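Local atomic coordinates of putative dehydrogenase (Pseudarthrobacter phenanthrenivorans, PDB entry 6A3F), a protein that oxidises the anhydrosugar levoglucosan to 3-dehydrolevoglucosan, using NAD(+) as the hydride acceptor, and works as a homotetramer. Residues 63-66 / 67-70; 126-129 / 130-134; 289-292 / 293-296; 393-396 / 397-401. One frame throughout, in Å; residues are numbered along the deposited sequence.

Contact 1 (63-66 / 67-70); sequences EANP and ELAA
A first torsion of 72° swings the amide of Asn65 between its own backbone N and carbonyl carbon, and this turns OD1 onto the first turn of the helix, toward Leu68. Asn65 is the N-cap: OD1 accepts from Leu68 N at 2.9 Å, nearly straight at 171°, with the donor tilted somewhat from the amide plane. The leucine side chain crosses the amide at a slant, its CG 3.7 Å from Asn65 ND2. The carboxylate of Glu67 also comes close, its OE1 3.1 Å from Asn65 OD1; both are acceptors, so no bond joins them. Behind the cap, the regular helix bonds begin with Ala69 N to Asn65 O and Ala70 N to Pro66 O.

In Glu63 the first torsion sets CG opposite the carbonyl carbon, which brings it 3.7 Å from Ala69 CA. The bend at the second (chi2 -70°) then turns the carboxylate away from the helix; Glu63 binds NADH. Glu63 opens the loop that follows strand 55-62 and pairs through its backbone with Thr82; helix 66-76 lays Ala69 and Ala70 against Ser81 of the neighbouring strand 80-82.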
loop_
_atom_site.group_PDB
_atom_site.type_symbol
_atom_site.label_atom_id
_atom_site.label_comp_id
_atom_site.label_asym_id
_atom_site.label_seq_id
_atom_site.Cartn_x
_atom_site.Cartn_y
_atom_site.Cartn_z
ATOM N N GLU B 63 37.836 -17.568 12.685
ATOM C CA GLU B 63 37.570 -16.285 13.303
ATOM C C GLU B 63 38.892 -15.724 13.868
ATOM O O GLU B 63 39.949 -16.335 13.717
ATOM C CB GLU B 63 36.520 -16.389 14.408
ATOM C CG GLU B 63 35.216 -17.022 13.973
ATOM C CD GLU B 63 34.351 -16.202 13.030
ATOM O OE1 GLU B 63 34.563 -14.996 12.921
ATOM O OE2 GLU B 63 33.465 -16.810 12.374
ATOM N N ALA B 64 38.793 -14.567 14.502
ATOM C CA ALA B 64 39.937 -13.718 14.835
ATOM C C ALA B 64 40.811 -14.406 15.901
ATOM O O ALA B 64 41.999 -14.192 15.936
ATOM C CB ALA B 64 39.446 -12.364 15.297
ATOM N N ASN B 65 40.229 -15.238 16.756
ATOM C CA ASN B 65 41.023 -15.993 17.712
ATOM C C ASN B 65 40.397 -17.372 17.902
ATOM O O ASN B 65 39.261 -17.580 17.495
ATOM C CB ASN B 65 41.155 -15.234 19.034
ATOM C CG ASN B 65 39.869 -15.200 19.824
ATOM O OD1 ASN B 65 39.329 -16.237 20.186
ATOM N ND2 ASN B 65 39.404 -14.007 20.124
ATOM N N PRO B 66 41.149 -18.307 18.516
ATOM C CA PRO B 66 40.761 -19.712 18.528
ATOM C C PRO B 66 39.478 -19.974 19.338
ATOM O O PRO B 66 38.667 -20.805 18.942
ATOM C CB PRO B 66 41.936 -20.471 19.166
ATOM C CG PRO B 66 43.103 -19.493 19.097
ATOM C CD PRO B 66 42.464 -18.120 19.184
ATOM N N GLU B 67 39.319 -19.290 20.461
ATOM C CA GLU B 67 38.102 -19.382 21.280
ATOM C C GLU B 67 36.854 -18.938 20.494
ATOM O O GLU B 67 35.837 -19.650 20.470
ATOM C CB GLU B 67 38.237 -18.500 22.519
ATOM C CG GLU B 67 39.418 -18.872 23.411
ATOM C CD GLU B 67 40.823 -18.672 22.838
ATOM O OE1 GLU B 67 41.134 -17.565 22.321
ATOM O OE2 GLU B 67 41.609 -19.639 22.908
ATOM N N LEU B 68 36.899 -17.737 19.919
ATOM C CA LEU B 68 35.805 -17.266 19.063
ATOM C C LEU B 68 35.527 -18.288 17.955
ATOM O O LEU B 68 34.378 -18.531 17.627
ATOM C CB LEU B 68 36.183 -15.934 18.413
ATOM C CG LEU B 68 35.855 -14.653 19.179
ATOM C CD1 LEU B 68 35.602 -13.526 18.182
ATOM C CD2 LEU B 68 34.663 -14.815 20.112
ATOM N N ALA B 69 36.584 -18.802 17.336
ATOM C CA ALA B 69 36.465 -19.700 16.192
ATOM C C ALA B 69 35.787 -20.997 16.638
ATOM O O ALA B 69 34.920 -21.512 15.933
ATOM C CB ALA B 69 37.821 -19.969 15.583
ATOM N N ALA B 70 36.190 -21.497 17.811
ATOM C CA ALA B 70 35.636 -22.747 18.364
ATOM C C ALA B 70 34.136 -22.568 18.655
ATOM O O ALA B 70 33.360 -23.463 18.402
ATOM C CB ALA B 70 36.378 -23.142 19.616
#

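Contact 2 (126-129 / 130-134); sequences LART and GEESK
Leu126 comes first, its CD2 lying 4.0 Å from Ser133 O on the buried side of the helix, where Phe380 and Met136 also pack on it. Its carbonyl O is bonded by ND1 of His106, an NADH-binding residue. At Ala127 the methyl group sits between two helix side chains, with CB 3.4 Å from Ser133 OG and 3.6 Å from Glu132 OE2.

Arg128 meets Glu132 twice. Its backbone N gives a weak bond to OE2, bent to 134°. The guanidinium also forms a salt bridge with the same carboxylate, the two planes 31° apart, but NH1 and OE1 are modelled too close together for the detail to be trusted. Glu132 reaches this far back because its CG stands opposite its own N (chi1 -169°) and the chain runs on extended.

Thr129 is the N-cap. Its OG1 faces the start of the helix and accepts, weakly in both cases, from Glu131 N at 2.6 Å and Glu132 N at 3.3 Å, while CG2 packs on Glu132 CB. OG1 looks strained, off any staggered position, so this detail is doubtful. The threonine carbonyl O is gripped from opposite faces of its plane: Ser133 N bonds at 2.9 Å and Ser133 OG at 2.8 Å. The serine hydroxyl thus folds back onto the helix backbone, and a buried polar group is satisfied inside the same turn.

This is a threonine-capped helix start in the Rossmann domain, placed just after Glu123 and Lys124, which bind NADH and belong to the Glu-Lys-Pro motif of the Gfo/Idh/MocA family.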
loop_
_atom_site.group_PDB
_atom_site.type_symbol
_atom_site.label_atom_id
_atom_site.label_comp_id
_atom_site.label_asym_id
_atom_site.label_seq_id
_atom_site.Cartn_x
_atom_site.Cartn_y
_atom_site.Cartn_z
ATOM N N LEU B 126 33.723 -6.035 -3.845
ATOM C CA LEU B 126 34.679 -7.097 -4.027
ATOM C C LEU B 126 35.948 -6.761 -3.219
ATOM O O LEU B 126 36.508 -7.588 -2.532
ATOM C CB LEU B 126 34.977 -7.246 -5.514
ATOM C CG LEU B 126 35.811 -8.486 -5.847
ATOM C CD1 LEU B 126 35.041 -9.755 -5.537
ATOM C CD2 LEU B 126 36.256 -8.479 -7.307
ATOM N N ALA B 127 36.353 -5.519 -3.280
ATOM C CA ALA B 127 37.451 -5.036 -2.468
ATOM C C ALA B 127 37.236 -3.551 -2.104
ATOM O O ALA B 127 36.268 -2.916 -2.546
ATOM C CB ALA B 127 38.732 -5.265 -3.247
ATOM N N ARG B 128 38.229 -3.022 -1.376
ATOM C CA ARG B 128 38.327 -1.650 -0.820
ATOM C C ARG B 128 38.456 -0.646 -1.971
ATOM O O ARG B 128 37.925 0.440 -1.902
ATOM C CB ARG B 128 39.546 -1.642 0.117
ATOM C CG ARG B 128 39.530 -0.680 1.293
ATOM C CD ARG B 128 40.828 -0.737 2.102
ATOM N NE ARG B 128 41.985 -1.246 1.345
ATOM C CZ ARG B 128 42.635 -2.388 1.589
ATOM N NH1 ARG B 128 43.332 -2.999 0.645
ATOM N NH2 ARG B 128 42.615 -2.925 2.786
ATOM N N THR B 129 39.139 -1.037 -3.054
ATOM C CA THR B 129 39.432 -0.166 -4.201
ATOM C C THR B 129 39.271 -0.898 -5.537
ATOM O O THR B 129 39.302 -2.130 -5.609
ATOM C CB THR B 129 40.891 0.326 -4.222
ATOM O OG1 THR B 129 41.323 0.073 -5.560
ATOM C CG2 THR B 129 41.846 -0.378 -3.279
ATOM N N GLY B 130 39.215 -0.114 -6.608
ATOM C CA GLY B 130 39.207 -0.635 -7.994
ATOM C C GLY B 130 40.444 -1.464 -8.344
ATOM O O GLY B 130 40.345 -2.557 -8.949
ATOM N N GLU B 131 41.615 -0.965 -7.958
ATOM C CA GLU B 131 42.883 -1.622 -8.244
ATOM C C GLU B 131 42.973 -2.958 -7.509
ATOM O O GLU B 131 43.419 -3.958 -8.044
ATOM C CB GLU B 131 44.053 -0.741 -7.812
ATOM C CG GLU B 131 45.309 -1.004 -8.613
ATOM C CD GLU B 131 46.520 -0.304 -8.030
ATOM O OE1 GLU B 131 46.523 0.941 -8.009
ATOM O OE2 GLU B 131 47.441 -1.006 -7.578
ATOM N N GLU B 132 42.555 -2.958 -6.266
ATOM C CA GLU B 132 42.519 -4.163 -5.502
ATOM C C GLU B 132 41.534 -5.165 -6.127
ATOM O O GLU B 132 41.797 -6.350 -6.190
ATOM C CB GLU B 132 42.113 -3.767 -4.096
ATOM C CG GLU B 132 42.275 -4.845 -3.080
ATOM C CD GLU B 132 42.100 -4.305 -1.670
ATOM O OE1 GLU B 132 42.855 -4.713 -0.804
ATOM O OE2 GLU B 132 41.225 -3.459 -1.454
ATOM N N SER B 133 40.401 -4.663 -6.617
ATOM C CA SER B 133 39.414 -5.563 -7.228
ATOM C C SER B 133 39.967 -6.182 -8.525
ATOM O O SER B 133 39.721 -7.336 -8.821
ATOM C CB SER B 133 38.107 -4.837 -7.462
ATOM O OG SER B 133 37.606 -4.191 -6.276
ATOM N N LYS B 134 40.747 -5.406 -9.291
ATOM C CA LYS B 134 41.370 -5.917 -10.542
ATOM C C LYS B 134 42.319 -7.088 -10.255
ATOM O O LYS B 134 42.342 -8.077 -10.987
ATOM C CB LYS B 134 42.148 -4.789 -11.214
ATOM C CG LYS B 134 42.745 -5.142 -12.571
ATOM C CD LYS B 134 43.603 -4.016 -13.147
ATOM C CE LYS B 134 44.049 -4.294 -14.576
ATOM N NZ LYS B 134 44.959 -5.452 -14.592
#

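Contact 3 (289-292 / 293-296); sequences HGRN and NYIT
Between Arg291 and Tyr294, whose CA atoms are 5.7 Å apart, the chain makes a tight kink before entering strand 294-301, with Tyr294 at the centre of an inverse gamma turn whose weak bond runs from Ile295 N to Asn293 O at 3.0 Å. That course leaves the two side chains side by side, pointing the same way.

Arg291 bends at its second torsion (chi2 -59°) and then runs straight, which carries the guanidinium down over the phenol. The two flat groups stack almost parallel, 6° apart. CZ stands 3.8 Å from the ring centroid, close enough to the normal for a true cation-pi contact, and NH1 reaches CE1 of Tyr294 at 3.6 Å. Farther back, the CD methylene adds a CH-pi contact over the same face, 4.0 Å from the centroid. The opposite face is covered by Thr296 CG2, 3.4 Å above its centre, so the ring is sandwiched. The charge also has a partner across the tetramer: NH2 makes a salt bridge with Glu298 of a second subunit, which probably helps hold the guanidinium in place.

Asn293 turns the other way, its OD1 accepting from Tyr181 OH and its ND2 bonding to Tyr153 OH, while Glu311 OE2 holds the turn by taking both Asn292 N and Asn293 N. Since Tyr153 and Gln183, a weak partner of Asn293, bind levoglucosan, these bonds are consistent with a second-shell role at the substrate pocket.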
loop_
_atom_site.group_PDB
_atom_site.type_symbol
_atom_site.label_atom_id
_atom_site.label_comp_id
_atom_site.label_asym_id
_atom_site.label_seq_id
_atom_site.Cartn_x
_atom_site.Cartn_y
_atom_site.Cartn_z
ATOM N N HIS B 289 15.387 8.338 7.878
ATOM C CA HIS B 289 14.554 7.862 8.977
ATOM C C HIS B 289 13.293 7.222 8.380
ATOM O O HIS B 289 12.651 7.814 7.518
ATOM C CB HIS B 289 14.190 9.030 9.895
ATOM C CG HIS B 289 15.310 9.416 10.805
ATOM N ND1 HIS B 289 15.779 8.557 11.794
ATOM C CD2 HIS B 289 16.008 10.580 10.915
ATOM C CE1 HIS B 289 16.756 9.181 12.464
ATOM N NE2 HIS B 289 16.905 10.441 11.954
ATOM N N GLY B 290 12.978 6.026 8.845
ATOM C CA GLY B 290 11.764 5.289 8.380
ATOM C C GLY B 290 12.095 4.274 7.281
ATOM O O GLY B 290 11.227 3.374 6.970
ATOM N N ARG B 291 13.306 4.347 6.719
ATOM C CA ARG B 291 13.733 3.414 5.681
ATOM C C ARG B 291 14.704 2.442 6.345
ATOM O O ARG B 291 15.680 2.868 6.966
ATOM C CB ARG B 291 14.388 4.085 4.458
ATOM C CG ARG B 291 13.473 5.082 3.762
ATOM C CD ARG B 291 12.180 4.451 3.270
ATOM N NE ARG B 291 11.348 5.304 2.411
ATOM C CZ ARG B 291 10.113 4.995 2.013
ATOM N NH1 ARG B 291 9.489 3.924 2.499
ATOM N NH2 ARG B 291 9.518 5.771 1.113
ATOM N N ASN B 292 14.364 1.135 6.288
ATOM C CA ASN B 292 15.103 0.091 6.953
ATOM C C ASN B 292 16.042 -0.650 5.993
ATOM O O ASN B 292 17.230 -0.679 6.224
ATOM C CB ASN B 292 14.123 -0.887 7.602
ATOM C CG ASN B 292 13.000 -0.148 8.281
ATOM O OD1 ASN B 292 11.866 -0.054 7.755
ATOM N ND2 ASN B 292 13.310 0.396 9.438
ATOM N N ASN B 293 15.482 -1.321 4.963
ATOM C CA ASN B 293 16.226 -2.093 4.035
ATOM C C ASN B 293 15.551 -1.900 2.675
ATOM O O ASN B 293 15.143 -2.843 2.018
ATOM C CB ASN B 293 16.369 -3.553 4.441
ATOM C CG ASN B 293 17.593 -4.200 3.824
ATOM O OD1 ASN B 293 18.691 -3.631 3.861
ATOM N ND2 ASN B 293 17.442 -5.388 3.244
ATOM N N TYR B 294 15.353 -0.634 2.370
ATOM C CA TYR B 294 14.495 -0.179 1.293
ATOM C C TYR B 294 15.280 -0.173 -0.017
ATOM O O TYR B 294 15.723 0.890 -0.484
ATOM C CB TYR B 294 13.921 1.188 1.642
ATOM C CG TYR B 294 12.797 1.709 0.794
ATOM C CD1 TYR B 294 11.547 1.088 0.764
ATOM C CD2 TYR B 294 12.974 2.848 0.026
ATOM C CE1 TYR B 294 10.520 1.593 -0.000
ATOM C CE2 TYR B 294 11.945 3.383 -0.733
ATOM C CZ TYR B 294 10.710 2.754 -0.743
ATOM O OH TYR B 294 9.751 3.307 -1.536
ATOM N N ILE B 295 15.405 -1.366 -0.583
ATOM C CA ILE B 295 16.013 -1.569 -1.894
ATOM C C ILE B 295 14.904 -1.510 -2.939
ATOM O O ILE B 295 13.951 -2.312 -2.865
ATOM C CB ILE B 295 16.746 -2.897 -2.010
ATOM C CG1 ILE B 295 17.512 -3.245 -0.728
ATOM C CG2 ILE B 295 17.624 -2.880 -3.266
ATOM C CD1 ILE B 295 18.124 -4.612 -0.748
ATOM N N THR B 296 14.962 -0.551 -3.845
ATOM C CA THR B 296 13.866 -0.385 -4.834
ATOM C C THR B 296 14.422 -0.260 -6.243
ATOM O O THR B 296 15.614 0.157 -6.458
ATOM C CB THR B 296 13.017 0.859 -4.541
ATOM O OG1 THR B 296 13.772 2.028 -4.882
ATOM C CG2 THR B 296 12.607 0.897 -3.078
#

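Contact 4 (393-396 / 397-401); sequences IVES and AAKES
Ile393 and Ala397 belong to the last turns of helix 380-399, which ends with Glu400 at C', where phi turns positive (52°), and the chain closes back on Ser396 with the 6→1 bond found in Schellman motifs.

Backbone bonds come first. The helical series runs from Ala397 N to Ile393 O and from Ala398 N to Val394 O. Its last member, Lys399 N to Glu395 O at 2.9 Å, lies almost on the carbonyl axis. The 6→1 bond follows, Ser401 N reaching Ser396 O at 3.1 Å on a lone pair in the carbonyl plane.

The charged pair is Glu395 and Lys399, one turn apart on the outside. Glu395 is fully extended from a first torsion of -177°, and the extended Lys399 chain crosses it obliquely until NZ meets OE2 at 3.0 Å. NZ arrives on the anti side of that oxygen, out of the carboxylate plane. The lysine's CD also lies 4.0 Å from Glu395 CG, so the aliphatic stems touch as well.

Apolar packing faces inward: Ile393 beds on Val228, Ala230 and Val268 of the large sheet, and Ala397 on Leu232.

One side-chain bond finishes the cap. With chi1 at 161°, Ser396 OG donates to Ser401 O at 2.8 Å from above the carbonyl plane, while Ser396 OG itself accepts from Ala230 N of strand 225-233.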
loop_
_atom_site.group_PDB
_atom_site.type_symbol
_atom_site.label_atom_id
_atom_site.label_comp_id
_atom_site.label_asym_id
_atom_site.label_seq_id
_atom_site.Cartn_x
_atom_site.Cartn_y
_atom_site.Cartn_z
ATOM N N ILE B 393 32.272 6.944 -9.975
ATOM C CA ILE B 393 31.346 7.773 -9.213
ATOM C C ILE B 393 32.128 8.724 -8.303
ATOM O O ILE B 393 31.838 9.912 -8.202
ATOM C CB ILE B 393 30.364 6.842 -8.459
ATOM C CG1 ILE B 393 29.345 6.255 -9.444
ATOM C CG2 ILE B 393 29.746 7.601 -7.316
ATOM C CD1 ILE B 393 28.407 5.213 -8.831
ATOM N N VAL B 394 33.143 8.200 -7.659
ATOM C CA VAL B 394 33.972 9.010 -6.722
ATOM C C VAL B 394 34.720 10.111 -7.494
ATOM O O VAL B 394 34.711 11.258 -7.106
ATOM C CB VAL B 394 34.943 8.106 -5.947
ATOM C CG1 VAL B 394 35.904 8.933 -5.098
ATOM C CG2 VAL B 394 34.219 7.102 -5.058
ATOM N N GLU B 395 35.311 9.761 -8.595
ATOM C CA GLU B 395 35.996 10.750 -9.449
ATOM C C GLU B 395 35.000 11.786 -10.006
ATOM O O GLU B 395 35.239 13.019 -9.992
ATOM C CB GLU B 395 36.646 9.995 -10.588
ATOM C CG GLU B 395 37.444 10.898 -11.505
ATOM C CD GLU B 395 37.976 10.224 -12.746
ATOM O OE1 GLU B 395 37.983 8.980 -12.803
ATOM O OE2 GLU B 395 38.392 10.958 -13.657
ATOM N N SER B 396 33.860 11.304 -10.515
ATOM C CA SER B 396 32.817 12.217 -10.969
ATOM C C SER B 396 32.415 13.234 -9.889
ATOM O O SER B 396 32.217 14.453 -10.170
ATOM C CB SER B 396 31.580 11.477 -11.444
ATOM O OG SER B 396 30.505 12.392 -11.449
ATOM N N ALA B 397 32.185 12.742 -8.663
ATOM C CA ALA B 397 31.761 13.602 -7.572
ATOM C C ALA B 397 32.841 14.658 -7.257
ATOM O O ALA B 397 32.505 15.807 -6.931
ATOM C CB ALA B 397 31.427 12.802 -6.337
ATOM N N ALA B 398 34.085 14.231 -7.307
ATOM C CA ALA B 398 35.204 15.143 -6.973
ATOM C C ALA B 398 35.343 16.223 -8.050
ATOM O O ALA B 398 35.565 17.379 -7.710
ATOM C CB ALA B 398 36.482 14.362 -6.841
ATOM N N LYS B 399 35.255 15.823 -9.309
ATOM C CA LYS B 399 35.465 16.739 -10.449
ATOM C C LYS B 399 34.184 17.435 -10.873
ATOM O O LYS B 399 34.263 18.262 -11.733
ATOM C CB LYS B 399 36.009 15.984 -11.650
ATOM C CG LYS B 399 37.448 15.596 -11.426
ATOM C CD LYS B 399 38.003 14.772 -12.514
ATOM C CE LYS B 399 39.444 14.426 -12.217
ATOM N NZ LYS B 399 39.958 13.494 -13.237
ATOM N N GLU B 400 33.051 17.056 -10.285
ATOM C CA GLU B 400 31.749 17.566 -10.627
ATOM C C GLU B 400 31.510 17.444 -12.123
ATOM O O GLU B 400 30.976 18.346 -12.751
ATOM C CB GLU B 400 31.593 18.984 -10.104
ATOM C CG GLU B 400 31.790 19.043 -8.609
ATOM C CD GLU B 400 31.536 20.411 -8.003
ATOM O OE1 GLU B 400 31.127 21.313 -8.739
ATOM O OE2 GLU B 400 31.731 20.559 -6.785
ATOM N N SER B 401 31.773 16.286 -12.691
ATOM C CA SER B 401 31.633 16.182 -14.120
ATOM C C SER B 401 31.289 14.740 -14.489
ATOM O O SER B 401 31.540 13.832 -13.668
ATOM C CB SER B 401 32.925 16.668 -14.798
ATOM O OG SER B 401 33.961 15.742 -14.543
#

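How the contacts relate
Contact 1 lies on the surface, while the other three are partly buried. Contacts 1 and 2 do the same job in the nucleotide-binding domain: each starts a helix after a strand of the parallel sheet, one with an asparagine cap and the other with a threonine. Contact 4 is the counterpart at a helix end, closed by a backbone 6→1 bond and a serine hydroxyl. Helix 380-399 links it to contact 2, since Tyr384 and Ala387 pack on Ser133, although the nearest atoms stay about 8 Å apart. Contact 3 leads into a strand, and its chemistry is a cation-pi stack instead of a helix cap; its arginine also has a salt bridge to another subunit.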